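Local coordinates for protein sugar kinase, pfkB family (Thermotoga maritima, PDB 2AJR) that probably transfers phosphate from ATP to a sugar phosphate, possibly as a 1-phosphofructokinase, and binds magnesium, at residues 81-86 with 97-102; 142-147 with 173-178; 154-159 with 181-186; 211-216 with 224-229; 294-299 with 313-318. All blocks are in the same frame, centred on the assembly; numbering follows the deposited sequence.

Contact 1. Residues 81-86 with 97-102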
# COMPACT_ATOMS: atom_id res chain seq x y z
N ILE A 81 -8.69 9.57 7.06
CA ILE A 81 -8.96 9.57 5.64
C ILE A 81 -10.27 8.84 5.37
O ILE A 81 -11.12 9.33 4.63
CB ILE A 81 -7.84 8.89 4.84
CG1 ILE A 81 -6.53 9.67 4.98
CG2 ILE A 81 -8.22 8.79 3.35
CD1 ILE A 81 -5.33 8.86 4.47
N LEU A 82 -10.45 7.66 5.97
CA LEU A 82 -11.66 6.86 5.71
C LEU A 82 -12.92 7.64 6.02
O LEU A 82 -13.83 7.71 5.19
CB LEU A 82 -11.64 5.55 6.51
CG LEU A 82 -12.68 4.48 6.16
CD1 LEU A 82 -12.03 3.10 6.06
CD2 LEU A 82 -13.82 4.45 7.14
N VAL A 83 -12.97 8.26 7.20
CA VAL A 83 -14.19 8.90 7.66
C VAL A 83 -14.50 10.08 6.77
O VAL A 83 -15.66 10.31 6.41
CB VAL A 83 -14.11 9.32 9.17
CG1 VAL A 83 -15.30 10.17 9.57
CG2 VAL A 83 -14.02 8.09 10.05
N GLU A 84 -13.46 10.83 6.41
CA GLU A 84 -13.66 12.05 5.65
C GLU A 84 -14.08 11.72 4.23
O GLU A 84 -15.02 12.30 3.72
CB GLU A 84 -12.41 12.91 5.66
CG GLU A 84 -12.29 13.66 6.96
CD GLU A 84 -11.17 14.68 6.99
OE1 GLU A 84 -10.54 14.94 5.92
OE2 GLU A 84 -10.94 15.23 8.10
N GLU A 85 -13.39 10.77 3.62
CA GLU A 85 -13.76 10.32 2.29
C GLU A 85 -15.17 9.80 2.30
O GLU A 85 -15.94 10.11 1.41
CB GLU A 85 -12.78 9.25 1.77
CG GLU A 85 -11.43 9.83 1.34
CD GLU A 85 -11.58 10.96 0.34
OE1 GLU A 85 -12.36 10.80 -0.62
OE2 GLU A 85 -10.94 12.02 0.52
N LEU A 86 -15.52 9.06 3.34
CA LEU A 86 -16.83 8.44 3.41
C LEU A 86 -17.91 9.48 3.46
O LEU A 86 -18.94 9.36 2.82
CB LEU A 86 -16.92 7.52 4.64
CG LEU A 86 -18.13 6.62 4.81
CD1 LEU A 86 -18.40 5.74 3.57
CD2 LEU A 86 -17.95 5.78 6.05
N PHE A 97 -18.42 5.77 14.47
CA PHE A 97 -17.34 4.82 14.66
C PHE A 97 -16.66 5.04 16.00
O PHE A 97 -16.43 6.17 16.38
CB PHE A 97 -16.27 5.03 13.58
CG PHE A 97 -16.70 4.62 12.22
CD1 PHE A 97 -16.88 3.29 11.92
CD2 PHE A 97 -16.87 5.55 11.22
CE1 PHE A 97 -17.28 2.89 10.65
CE2 PHE A 97 -17.26 5.16 9.95
CZ PHE A 97 -17.46 3.82 9.67
N VAL A 98 -16.27 3.98 16.68
CA VAL A 98 -15.42 4.12 17.85
C VAL A 98 -13.98 4.26 17.38
O VAL A 98 -13.47 3.41 16.63
CB VAL A 98 -15.54 2.90 18.75
CG1 VAL A 98 -14.41 2.87 19.78
CG2 VAL A 98 -16.89 2.89 19.41
N TYR A 99 -13.33 5.33 17.82
CA TYR A 99 -11.96 5.64 17.44
C TYR A 99 -10.99 4.90 18.33
O TYR A 99 -11.08 5.00 19.54
CB TYR A 99 -11.72 7.15 17.52
CG TYR A 99 -12.39 7.83 16.36
CD1 TYR A 99 -13.76 8.04 16.34
CD2 TYR A 99 -11.65 8.23 15.24
CE1 TYR A 99 -14.38 8.62 15.27
CE2 TYR A 99 -12.28 8.83 14.15
CZ TYR A 99 -13.65 9.01 14.18
OH TYR A 99 -14.30 9.60 13.14
N VAL A 100 -10.07 4.16 17.73
CA VAL A 100 -9.15 3.32 18.46
C VAL A 100 -7.72 3.79 18.23
O VAL A 100 -7.47 4.58 17.33
CB VAL A 100 -9.31 1.82 18.06
CG1 VAL A 100 -10.70 1.32 18.39
CG2 VAL A 100 -9.04 1.58 16.57
N GLU A 101 -6.81 3.34 19.08
CA GLU A 101 -5.38 3.61 18.95
C GLU A 101 -4.93 2.61 17.91
O GLU A 101 -5.27 1.44 18.00
CB GLU A 101 -4.69 3.39 20.31
CG GLU A 101 -3.33 4.09 20.55
CD GLU A 101 -3.40 5.62 20.56
OE1 GLU A 101 -4.08 6.19 21.45
OE2 GLU A 101 -2.77 6.27 19.68
N GLY A 102 -4.21 3.03 16.88
CA GLY A 102 -3.79 2.07 15.85
C GLY A 102 -4.41 2.42 14.52
O GLY A 102 -5.40 3.14 14.47
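Val83 fits its beta-branched side chain between two aromatic residues of the facing strand, Phe97 and Tyr99. These lie two residues apart and so offer rings on the same side of the strand. Val83 CG2 stands 4.0 Å from Phe97 CD2, and because CG1 takes the position anti to the backbone N (chi1 171°), CG2 lies beside that N and turns to the rings. Leu86 CD2 meets the Phe97 ring at its edge, near the ring plane, 4.0 Å from CE2. Leu82 adds a looser touch, with its CD2 4.5 Å from Phe97 CZ. Bulky aliphatic groups suit this buried face, where Ile55 of helix 53-63 also packs on Phe97, Leu82 and Leu86.

Helix 76-89 is here the crossover of a beta-alpha-beta unit that runs from strand 68-75 to strand 93-100, an outermost strand of the large sheet. Segments 81-86 and 97-100 run roughly antiparallel (152°), as the return leg of such a unit requires, their axes 11.8 Å apart at closest approach.

The remaining contact pairs a polar atom with a methyl group. Tyr99 reaches in from the more exposed border until its OH lies 3.5 Å from Val83 CG2. This is van der Waals packing, and tyrosine suits a place that is partly apolar and partly open to water. On the helix, Ile81 packs on Met78 of the second subunit.

Contact 2. Residues 142-147 with 173-178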
# COMPACT_ATOMS: atom_id res chain seq x y z
N MSE A 142 -27.65 1.57 21.40
CA MSE A 142 -28.38 2.81 21.27
C MSE A 142 -28.91 2.99 19.86
O MSE A 142 -30.06 3.35 19.68
CB MSE A 142 -27.51 3.98 21.71
CG MSE A 142 -27.30 3.97 23.22
SE MSE A 142 -26.00 5.27 23.94
CE MSE A 142 -26.39 4.99 25.88
N THR A 143 -28.10 2.68 18.87
CA THR A 143 -28.50 2.87 17.49
C THR A 143 -29.66 1.95 17.05
O THR A 143 -30.42 2.29 16.14
CB THR A 143 -27.29 2.68 16.59
OG1 THR A 143 -26.18 3.39 17.14
CG2 THR A 143 -27.58 3.17 15.18
N LEU A 144 -29.80 0.79 17.70
CA LEU A 144 -30.79 -0.22 17.29
C LEU A 144 -32.26 0.28 17.36
O LEU A 144 -33.08 -0.07 16.51
CB LEU A 144 -30.63 -1.51 18.11
CG LEU A 144 -29.44 -2.42 17.76
CD1 LEU A 144 -29.39 -3.61 18.70
CD2 LEU A 144 -29.48 -2.90 16.32
N SER A 145 -32.57 1.10 18.35
CA SER A 145 -33.92 1.65 18.44
C SER A 145 -34.19 2.69 17.34
O SER A 145 -35.35 2.98 17.03
CB SER A 145 -34.15 2.26 19.81
OG SER A 145 -33.28 3.35 20.00
N LYS A 146 -33.14 3.27 16.77
CA LYS A 146 -33.30 4.26 15.70
C LYS A 146 -33.44 3.61 14.30
O LYS A 146 -33.76 4.31 13.34
CB LYS A 146 -32.14 5.26 15.73
N VAL A 147 -33.24 2.29 14.19
CA VAL A 147 -33.19 1.62 12.87
C VAL A 147 -34.14 0.43 12.74
O VAL A 147 -34.51 -0.20 13.73
CB VAL A 147 -31.75 1.10 12.52
CG1 VAL A 147 -30.72 2.17 12.75
CG2 VAL A 147 -31.41 -0.16 13.32
N ARG A 173 -31.86 -8.83 17.37
CA ARG A 173 -32.99 -9.72 17.21
C ARG A 173 -33.98 -9.63 18.39
O ARG A 173 -35.19 -9.58 18.19
CB ARG A 173 -32.45 -11.14 17.00
CG ARG A 173 -33.09 -11.92 15.89
CD ARG A 173 -33.13 -11.25 14.54
NE ARG A 173 -34.41 -11.62 13.94
CZ ARG A 173 -35.52 -10.88 13.96
NH1 ARG A 173 -35.54 -9.66 14.48
NH2 ARG A 173 -36.64 -11.36 13.41
N GLU A 174 -33.47 -9.57 19.61
CA GLU A 174 -34.32 -9.35 20.78
C GLU A 174 -35.16 -8.08 20.64
O GLU A 174 -36.23 -7.98 21.22
CB GLU A 174 -33.47 -9.27 22.06
CG GLU A 174 -33.05 -10.66 22.58
CD GLU A 174 -31.93 -10.63 23.63
OE1 GLU A 174 -31.33 -9.55 23.88
OE2 GLU A 174 -31.65 -11.71 24.19
N ARG A 175 -34.69 -7.11 19.86
CA ARG A 175 -35.36 -5.82 19.71
C ARG A 175 -36.19 -5.76 18.43
O ARG A 175 -36.60 -4.69 18.00
CB ARG A 175 -34.30 -4.71 19.68
CG ARG A 175 -34.60 -3.50 20.54
CD ARG A 175 -33.30 -2.90 21.08
NE ARG A 175 -32.56 -3.87 21.89
CZ ARG A 175 -31.42 -3.61 22.52
NH1 ARG A 175 -30.87 -2.40 22.47
NH2 ARG A 175 -30.82 -4.56 23.23
N GLY A 176 -36.43 -6.91 17.82
CA GLY A 176 -37.20 -6.97 16.58
C GLY A 176 -36.57 -6.30 15.37
O GLY A 176 -37.27 -5.98 14.40
N VAL A 177 -35.25 -6.07 15.40
CA VAL A 177 -34.57 -5.53 14.24
C VAL A 177 -34.18 -6.67 13.28
O VAL A 177 -33.63 -7.70 13.68
CB VAL A 177 -33.36 -4.71 14.63
CG1 VAL A 177 -32.65 -4.20 13.40
CG2 VAL A 177 -33.79 -3.55 15.53
N PHE A 178 -34.51 -6.47 12.01
CA PHE A 178 -34.27 -7.46 10.98
C PHE A 178 -32.76 -7.49 10.70
O PHE A 178 -32.13 -6.43 10.61
CB PHE A 178 -35.05 -7.06 9.74
CG PHE A 178 -35.17 -8.14 8.72
CD1 PHE A 178 -34.22 -8.25 7.71
CD2 PHE A 178 -36.24 -9.00 8.73
CE1 PHE A 178 -34.33 -9.23 6.75
CE2 PHE A 178 -36.36 -9.98 7.77
CZ PHE A 178 -35.40 -10.10 6.79
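Val177 pushes its CG2 methyl against the turn 144-147, where it meets two backbone oxygens: Leu144 O at 3.7 Å and Val147 O at 3.9 Å. Its other methyl, CG1, lies 4.2 Å from Val147 CG2. With CG1 anti to the backbone N (chi1 178°), both branches of the valine can be used, one on carbonyls and one on a neighbouring valine. Leu144 extends toward the same residue, but its CD1 also comes under one face of the Arg175 guanidinium, 4.2 Å from NH1. A long arginine suits this place because its aliphatic chain and flat guanidinium can lie over a leucine at an exposed border.

Behind this first shell, a type I turn from Leu144 to Val147 brings the two carbonyls to Val177, and Leu15 of strand 14-18 packs against both Leu144 and Val147. On the other segment, Arg173 NH1 makes a weak hydrogen bond to Val177 O. The turn that directs Val177 toward segment 142-147 passes through Gly176, with positive phi (65°), where glycine fits easily. Gly176 N bonds to Arg173 O at 3.0 Å and Val177 N to Ala172 O, the Schellman motif that ends helix 164-174 before strand 178-182.

Contact 3. Residues 154-159 with 181-186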
# COMPACT_ATOMS: atom_id res chain seq x y z
N GLY A 154 -18.31 -8.90 7.19
CA GLY A 154 -16.87 -8.79 7.09
C GLY A 154 -16.16 -9.26 8.33
O GLY A 154 -16.77 -9.67 9.31
N SER A 155 -14.85 -9.13 8.30
CA SER A 155 -14.00 -9.64 9.35
C SER A 155 -14.03 -8.83 10.64
O SER A 155 -14.52 -7.71 10.69
CB SER A 155 -12.55 -9.68 8.83
OG SER A 155 -12.10 -8.36 8.51
N ILE A 156 -13.45 -9.45 11.67
CA ILE A 156 -13.25 -8.93 13.01
C ILE A 156 -11.79 -8.49 13.06
O ILE A 156 -10.94 -9.16 12.50
CB ILE A 156 -13.44 -10.08 14.05
CG1 ILE A 156 -14.91 -10.48 14.15
CG2 ILE A 156 -12.94 -9.72 15.43
CD1 ILE A 156 -15.85 -9.32 13.92
N PRO A 157 -11.49 -7.35 13.72
CA PRO A 157 -10.08 -7.03 13.90
C PRO A 157 -9.49 -7.85 15.05
O PRO A 157 -10.24 -8.35 15.88
CB PRO A 157 -10.11 -5.54 14.26
CG PRO A 157 -11.40 -5.37 14.97
CD PRO A 157 -12.37 -6.32 14.31
N PRO A 158 -8.16 -8.02 15.08
CA PRO A 158 -7.49 -8.74 16.15
C PRO A 158 -7.81 -8.18 17.53
O PRO A 158 -7.94 -6.97 17.70
CB PRO A 158 -5.99 -8.56 15.84
CG PRO A 158 -5.91 -8.18 14.46
CD PRO A 158 -7.22 -7.58 14.04
N GLY A 159 -7.91 -9.07 18.51
CA GLY A 159 -8.16 -8.67 19.90
C GLY A 159 -9.63 -8.68 20.27
O GLY A 159 -9.97 -8.49 21.43
N VAL A 181 -26.59 -10.94 7.62
CA VAL A 181 -25.18 -11.20 7.91
C VAL A 181 -24.44 -11.77 6.70
O VAL A 181 -24.94 -12.67 6.04
CB VAL A 181 -25.00 -12.17 9.09
CG1 VAL A 181 -23.54 -12.57 9.21
CG2 VAL A 181 -25.49 -11.55 10.38
N GLU A 182 -23.25 -11.23 6.42
CA GLU A 182 -22.30 -11.84 5.47
C GLU A 182 -20.95 -12.02 6.16
O GLU A 182 -20.22 -11.06 6.33
CB GLU A 182 -22.15 -11.01 4.17
CG GLU A 182 -21.18 -11.66 3.12
CD GLU A 182 -20.93 -10.82 1.85
OE1 GLU A 182 -21.00 -9.56 1.89
OE2 GLU A 182 -20.64 -11.43 0.79
N GLN A 183 -20.60 -13.24 6.56
CA GLN A 183 -19.33 -13.50 7.24
C GLN A 183 -18.79 -14.87 6.90
O GLN A 183 -19.52 -15.71 6.40
CB GLN A 183 -19.48 -13.36 8.75
CG GLN A 183 -19.72 -11.91 9.16
CD GLN A 183 -19.70 -11.67 10.67
OE1 GLN A 183 -20.41 -12.32 11.43
NE2 GLN A 183 -18.92 -10.68 11.10
N THR A 184 -17.52 -15.09 7.20
CA THR A 184 -16.86 -16.36 6.94
C THR A 184 -17.43 -17.45 7.86
O THR A 184 -18.02 -17.15 8.91
CB THR A 184 -15.32 -16.25 7.11
OG1 THR A 184 -15.01 -15.97 8.48
CG2 THR A 184 -14.74 -15.15 6.19
N PRO A 185 -17.27 -18.73 7.46
CA PRO A 185 -17.83 -19.84 8.23
C PRO A 185 -17.49 -19.81 9.71
O PRO A 185 -18.37 -19.99 10.55
CB PRO A 185 -17.19 -21.06 7.56
CG PRO A 185 -17.03 -20.63 6.16
CD PRO A 185 -16.61 -19.20 6.23
N ARG A 186 -16.22 -19.57 10.01
CA ARG A 186 -15.74 -19.59 11.39
C ARG A 186 -16.53 -18.62 12.23
O ARG A 186 -17.04 -18.98 13.28
CB ARG A 186 -14.25 -19.24 11.43
CG ARG A 186 -13.55 -19.79 12.66
CD ARG A 186 -12.13 -20.28 12.35
NE ARG A 186 -11.34 -20.42 13.57
CZ ARG A 186 -10.80 -19.39 14.25
NH1 ARG A 186 -10.96 -18.13 13.83
NH2 ARG A 186 -10.11 -19.63 15.36
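Gly154 and Glu182 continue the pairing of two neighbouring parallel strands, 149-153 and 178-182, past the end of the first, in the Rossmann-like sheet of the ribokinase fold. Gly154 N donates to Glu182 O at 3.0 Å, with an N-H...O angle of 160°. Glu182 also bonds through its backbone to Ile152, so it bridges two residues that flank it on the neighbouring strand, the usual pattern of a parallel pair. The Glu182 side chain takes no part in the pairing; it forms a salt bridge with Lys53, and lies about 11 Å from the side chain of the magnesium ligand Ala304.

Glycine suits position 154 because at its backbone angles a beta carbon would collide with the carbonyl oxygen of the residue before. Its own carbonyl is claimed by a side chain: Gln183 NE2 donates to Gly154 O at 3.0 Å, and the oxygen lies close to the amide plane of the glutamine, 15° out of it. Gln183 reaches it with CG beside its own backbone N (chi1 -69°) and the chain extended beyond, laying CG 3.7 Å from the same oxygen. A leucine in place of Gln183 would probably leave Gly154 O without this donor and let the start of the loop shift.

At Ser155 the chain turns its side chain from the strand, and OG bonds to Asn20 ND2. Ile156 packs on Leu187 of helix 185-193 and Cys165 of helix 164-174, and the tip of its chain, CD1, stops 4.4 Å from Gln183 NE2.

Contact 4. Residues 211-216 with 224-229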
# COMPACT_ATOMS: atom_id res chain seq x y z
N SER A 211 -14.63 -27.48 7.05
CA SER A 211 -16.03 -27.91 7.06
C SER A 211 -16.87 -26.85 7.78
O SER A 211 -16.38 -26.13 8.65
CB SER A 211 -16.21 -29.29 7.72
OG SER A 211 -16.20 -29.22 9.14
N PHE A 212 -18.13 -26.75 7.40
CA PHE A 212 -18.99 -25.71 7.93
C PHE A 212 -20.33 -26.34 8.31
O PHE A 212 -20.98 -26.96 7.47
CB PHE A 212 -19.14 -24.61 6.88
CG PHE A 212 -20.00 -23.45 7.30
CD1 PHE A 212 -20.11 -23.07 8.63
CD2 PHE A 212 -20.68 -22.71 6.35
CE1 PHE A 212 -20.91 -22.00 8.99
CE2 PHE A 212 -21.48 -21.63 6.71
CZ PHE A 212 -21.60 -21.28 8.02
N LEU A 213 -20.71 -26.20 9.58
CA LEU A 213 -21.92 -26.84 10.13
C LEU A 213 -22.02 -28.33 9.79
O LEU A 213 -23.10 -28.85 9.48
CB LEU A 213 -23.18 -26.10 9.64
CG LEU A 213 -23.33 -24.62 9.98
CD1 LEU A 213 -24.58 -24.10 9.30
CD2 LEU A 213 -23.39 -24.40 11.48
N GLY A 214 -20.88 -29.02 9.82
CA GLY A 214 -20.82 -30.44 9.53
C GLY A 214 -20.75 -30.81 8.05
O GLY A 214 -20.69 -32.00 7.73
N VAL A 215 -20.74 -29.81 7.17
CA VAL A 215 -20.73 -30.04 5.72
C VAL A 215 -19.37 -29.72 5.15
O VAL A 215 -18.83 -28.63 5.36
CB VAL A 215 -21.77 -29.14 4.97
CG1 VAL A 215 -21.81 -29.49 3.48
CG2 VAL A 215 -23.16 -29.27 5.56
N ASP A 216 -18.81 -30.69 4.43
CA ASP A 216 -17.59 -30.52 3.65
C ASP A 216 -18.03 -30.17 2.22
O ASP A 216 -18.63 -30.99 1.52
CB ASP A 216 -16.78 -31.82 3.69
CG ASP A 216 -15.43 -31.71 3.00
OD1 ASP A 216 -14.77 -30.67 3.15
OD2 ASP A 216 -15.02 -32.69 2.33
N VAL A 224 -26.13 -27.36 -1.22
CA VAL A 224 -27.56 -27.34 -0.99
C VAL A 224 -27.85 -27.70 0.45
O VAL A 224 -28.64 -27.02 1.09
CB VAL A 224 -28.33 -28.22 -1.98
CG1 VAL A 224 -29.83 -28.27 -1.63
CG2 VAL A 224 -28.14 -27.69 -3.39
N LYS A 225 -27.21 -28.73 0.98
CA LYS A 225 -27.43 -29.09 2.39
C LYS A 225 -27.06 -27.90 3.29
O LYS A 225 -27.76 -27.62 4.28
CB LYS A 225 -26.65 -30.35 2.80
CG LYS A 225 -27.41 -31.69 2.62
N LEU A 226 -26.00 -27.17 2.95
CA LEU A 226 -25.62 -26.02 3.77
C LEU A 226 -26.67 -24.90 3.73
O LEU A 226 -27.03 -24.33 4.76
CB LEU A 226 -24.25 -25.48 3.34
CG LEU A 226 -23.81 -24.24 4.14
CD1 LEU A 226 -23.53 -24.63 5.60
CD2 LEU A 226 -22.59 -23.57 3.46
N ALA A 227 -27.18 -24.60 2.54
CA ALA A 227 -28.25 -23.62 2.41
C ALA A 227 -29.46 -24.04 3.25
O ALA A 227 -30.08 -23.20 3.88
CB ALA A 227 -28.64 -23.45 0.97
N GLU A 228 -29.77 -25.33 3.26
CA GLU A 228 -30.95 -25.84 3.99
C GLU A 228 -30.80 -25.77 5.51
O GLU A 228 -31.75 -25.38 6.20
CB GLU A 228 -31.28 -27.27 3.55
CG GLU A 228 -31.81 -27.36 2.12
CD GLU A 228 -32.20 -28.80 1.70
OE1 GLU A 228 -31.43 -29.76 1.96
OE2 GLU A 228 -33.28 -28.96 1.10
N LYS A 229 -29.61 -26.14 6.02
CA LYS A 229 -29.28 -26.03 7.46
C LYS A 229 -29.38 -24.60 7.98
O LYS A 229 -29.90 -24.35 9.07
CB LYS A 229 -27.86 -26.54 7.75
CG LYS A 229 -27.64 -28.00 7.49
CD LYS A 229 -26.62 -28.59 8.45
CE LYS A 229 -26.61 -30.13 8.40
NZ LYS A 229 -26.28 -30.68 9.74
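Leu226 is the first residue of helix segment 224-229 to press firmly on the loop, and it gives the largest share of the helix side. Its CG lies anti to the backbone N (chi1 179°), which sends both methyls out to the Phe212 ring. CD1 approaches Phe212 CD2 to 3.5 Å, and CD2 comes almost as near the same ring atom, at 3.6 Å. The two side chains cross at about a right angle, and both methyls of the leucine gather at the CD2-CE2 side of the ring, obliquely. CD1 also meets Leu213 CD1 at 3.9 Å. That leucine methyl in turn lies over one face of Phe212, offset toward the rim, so that the three apolar groups close on one another. At the root of Leu226, Val215 CG2 stands 4.4 Å from the backbone N, a loose touch for which a short branched side chain suffices.

The loop takes this shape through a type I' turn from Phe212 to Val215, in which each of these two residues donates its N to the carbonyl of the other. Both central residues have positive phi; Gly214 accepts this readily, whereas Leu213 adopts it with a full side chain. The turn belongs to the long connection from strand 200-201 into helix 220-233, the helix of a beta-alpha-beta crossover that leads to strand 236-241.

Ala227, on another side of the helix, is small enough to pack on Ile247 and Ala249 of strand 245-249. Three residues beyond Leu226, Lys229 lays its bent aliphatic chain along the loop, with CD 3.7 Å from Leu213 O. NZ ends at the same 3.7 Å from that oxygen, too far for a hydrogen bond.

Contact 5. Residues 294-299 with 313-318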
# COMPACT_ATOMS: atom_id res chain seq x y z
N ALA A 294 -33.25 -12.04 -3.22
CA ALA A 294 -32.02 -12.65 -3.71
C ALA A 294 -31.79 -12.35 -5.20
O ALA A 294 -30.65 -12.12 -5.61
CB ALA A 294 -32.02 -14.14 -3.46
N LYS A 295 -32.86 -12.34 -5.98
CA LYS A 295 -32.77 -12.06 -7.42
C LYS A 295 -32.31 -10.64 -7.68
O LYS A 295 -31.50 -10.40 -8.58
CB LYS A 295 -34.13 -12.28 -8.12
CG LYS A 295 -34.44 -13.76 -8.41
CD LYS A 295 -35.92 -14.02 -8.73
CE LYS A 295 -36.32 -13.48 -10.11
NZ LYS A 295 -37.76 -13.69 -10.40
N PHE A 296 -32.84 -9.71 -6.91
CA PHE A 296 -32.45 -8.32 -7.04
C PHE A 296 -31.01 -8.16 -6.56
O PHE A 296 -30.23 -7.41 -7.15
CB PHE A 296 -33.39 -7.42 -6.24
CG PHE A 296 -33.18 -5.95 -6.49
CD1 PHE A 296 -33.80 -5.32 -7.56
CD2 PHE A 296 -32.38 -5.20 -5.66
CE1 PHE A 296 -33.61 -3.98 -7.80
CE2 PHE A 296 -32.19 -3.86 -5.89
CZ PHE A 296 -32.80 -3.24 -6.96
N GLY A 297 -30.65 -8.88 -5.51
CA GLY A 297 -29.28 -8.89 -5.01
C GLY A 297 -28.34 -9.36 -6.10
O GLY A 297 -27.30 -8.74 -6.34
N PHE A 298 -28.73 -10.44 -6.78
CA PHE A 298 -27.90 -11.05 -7.82
C PHE A 298 -27.71 -10.06 -8.96
O PHE A 298 -26.61 -9.92 -9.47
CB PHE A 298 -28.52 -12.37 -8.32
CG PHE A 298 -27.56 -13.24 -9.09
CD1 PHE A 298 -27.39 -13.08 -10.46
CD2 PHE A 298 -26.82 -14.22 -8.44
CE1 PHE A 298 -26.49 -13.87 -11.16
CE2 PHE A 298 -25.93 -15.02 -9.14
CZ PHE A 298 -25.77 -14.85 -10.50
N ALA A 299 -28.78 -9.36 -9.33
CA ALA A 299 -28.71 -8.32 -10.36
C ALA A 299 -27.67 -7.26 -10.01
O ALA A 299 -26.88 -6.87 -10.87
CB ALA A 299 -30.07 -7.67 -10.54
N PRO A 313 -23.51 -0.18 -7.95
CA PRO A 313 -24.37 0.25 -9.04
C PRO A 313 -25.54 1.13 -8.62
O PRO A 313 -25.94 1.09 -7.45
CB PRO A 313 -24.90 -1.07 -9.59
CG PRO A 313 -24.95 -1.96 -8.39
CD PRO A 313 -23.75 -1.58 -7.57
N ASP A 314 -26.06 1.91 -9.55
CA ASP A 314 -27.35 2.58 -9.36
C ASP A 314 -28.51 1.73 -9.91
O ASP A 314 -28.28 0.74 -10.62
CB ASP A 314 -27.37 4.02 -9.93
CG ASP A 314 -27.17 4.09 -11.46
OD1 ASP A 314 -27.42 3.11 -12.20
OD2 ASP A 314 -26.76 5.17 -11.91
N LEU A 315 -29.73 2.13 -9.59
CA LEU A 315 -30.93 1.37 -9.95
C LEU A 315 -31.04 1.09 -11.45
O LEU A 315 -31.44 0.01 -11.84
CB LEU A 315 -32.20 2.07 -9.44
CG LEU A 315 -33.52 1.30 -9.61
CD1 LEU A 315 -33.44 -0.05 -8.90
CD2 LEU A 315 -34.71 2.12 -9.12
N GLU A 316 -30.70 2.07 -12.28
CA GLU A 316 -30.67 1.86 -13.73
C GLU A 316 -29.74 0.70 -14.09
O GLU A 316 -30.13 -0.17 -14.85
CB GLU A 316 -30.25 3.14 -14.47
CG GLU A 316 -30.10 2.97 -16.00
CD GLU A 316 -29.83 4.28 -16.78
OE1 GLU A 316 -29.29 5.25 -16.19
OE2 GLU A 316 -30.14 4.34 -18.00
N ALA A 317 -28.53 0.69 -13.53
CA ALA A 317 -27.52 -0.32 -13.87
C ALA A 317 -27.91 -1.70 -13.33
O ALA A 317 -27.49 -2.73 -13.89
CB ALA A 317 -26.15 0.11 -13.34
N ILE A 318 -28.69 -1.72 -12.25
CA ILE A 318 -29.17 -2.97 -11.64
C ILE A 318 -30.27 -3.60 -12.49
O ILE A 318 -30.20 -4.78 -12.82
CB ILE A 318 -29.69 -2.74 -10.20
CG1 ILE A 318 -28.52 -2.38 -9.28
CG2 ILE A 318 -30.40 -3.97 -9.69
CD1 ILE A 318 -28.93 -1.92 -7.92
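This is a buried apolar packing of two helices: the middle of helix 290-304 receives the first turn of the short helix 315-319 in the C-terminal part of the fold. The CG2 methyl of Ile318 sits over one face of the Phe296 ring, 4.0 Å from its centroid and 25° off the normal, which makes a CH-pi contact. In Ile318, CG1 sits beside the backbone N (chi1 -69°), which leaves CG2 opposite that N and directed at the ring. Leu315 CD1 comes instead to the ring edge, nearly in plane, 3.8 Å from CZ. A flat phenylalanine thus serves one neighbour with its face and another with its rim, while Tyr282 also packs on it. A serine in place of Phe296 would probably open a gap beneath Ile318 and leave the methyl of Leu315 without its apolar partner.

Ala299 suits its position by being small: the helices come so close that its CB lies 3.8 Å from Ile318 CG2 and 3.7 Å from Ile318 O. The incoming helix has Asp314 at its N-cap, whose OD1 accepts from Ala317 N at 3.0 Å (155°).

The Ile318 side chain lies about 13 Å from the magnesium ion, and the contact joins the elements before and after magnesium ligands: Ala304 at the end of helix 290-304, then Arg307 and Glu309, which with His267 form the site of this pfkB-family kinase.

Overall arrangement
Contacts 1, 4 and 5 are largely buried and apolar, each with a phenylalanine among aliphatic neighbours; only in contact 5 does a methyl from the other segment lie over the ring face. Contact 1 sits at an outermost strand of the large sheet, which contact 3 also reaches; contact 4, across the chain's centre from contact 1, joins helix 220-233 to its preceding loop; contact 5 joins the helices on either side, in sequence, of magnesium ligands Arg307 and Glu309. Contact 2 is shallower, bordered by an arginine. Contact 3 relies on hydrogen bonds, because there strand pairing runs on past strand 149-153. Its segments interleave with those of contact 2, helix 164-174 leading into strand 178-182, and its Pro185 touches Phe212 of contact 4.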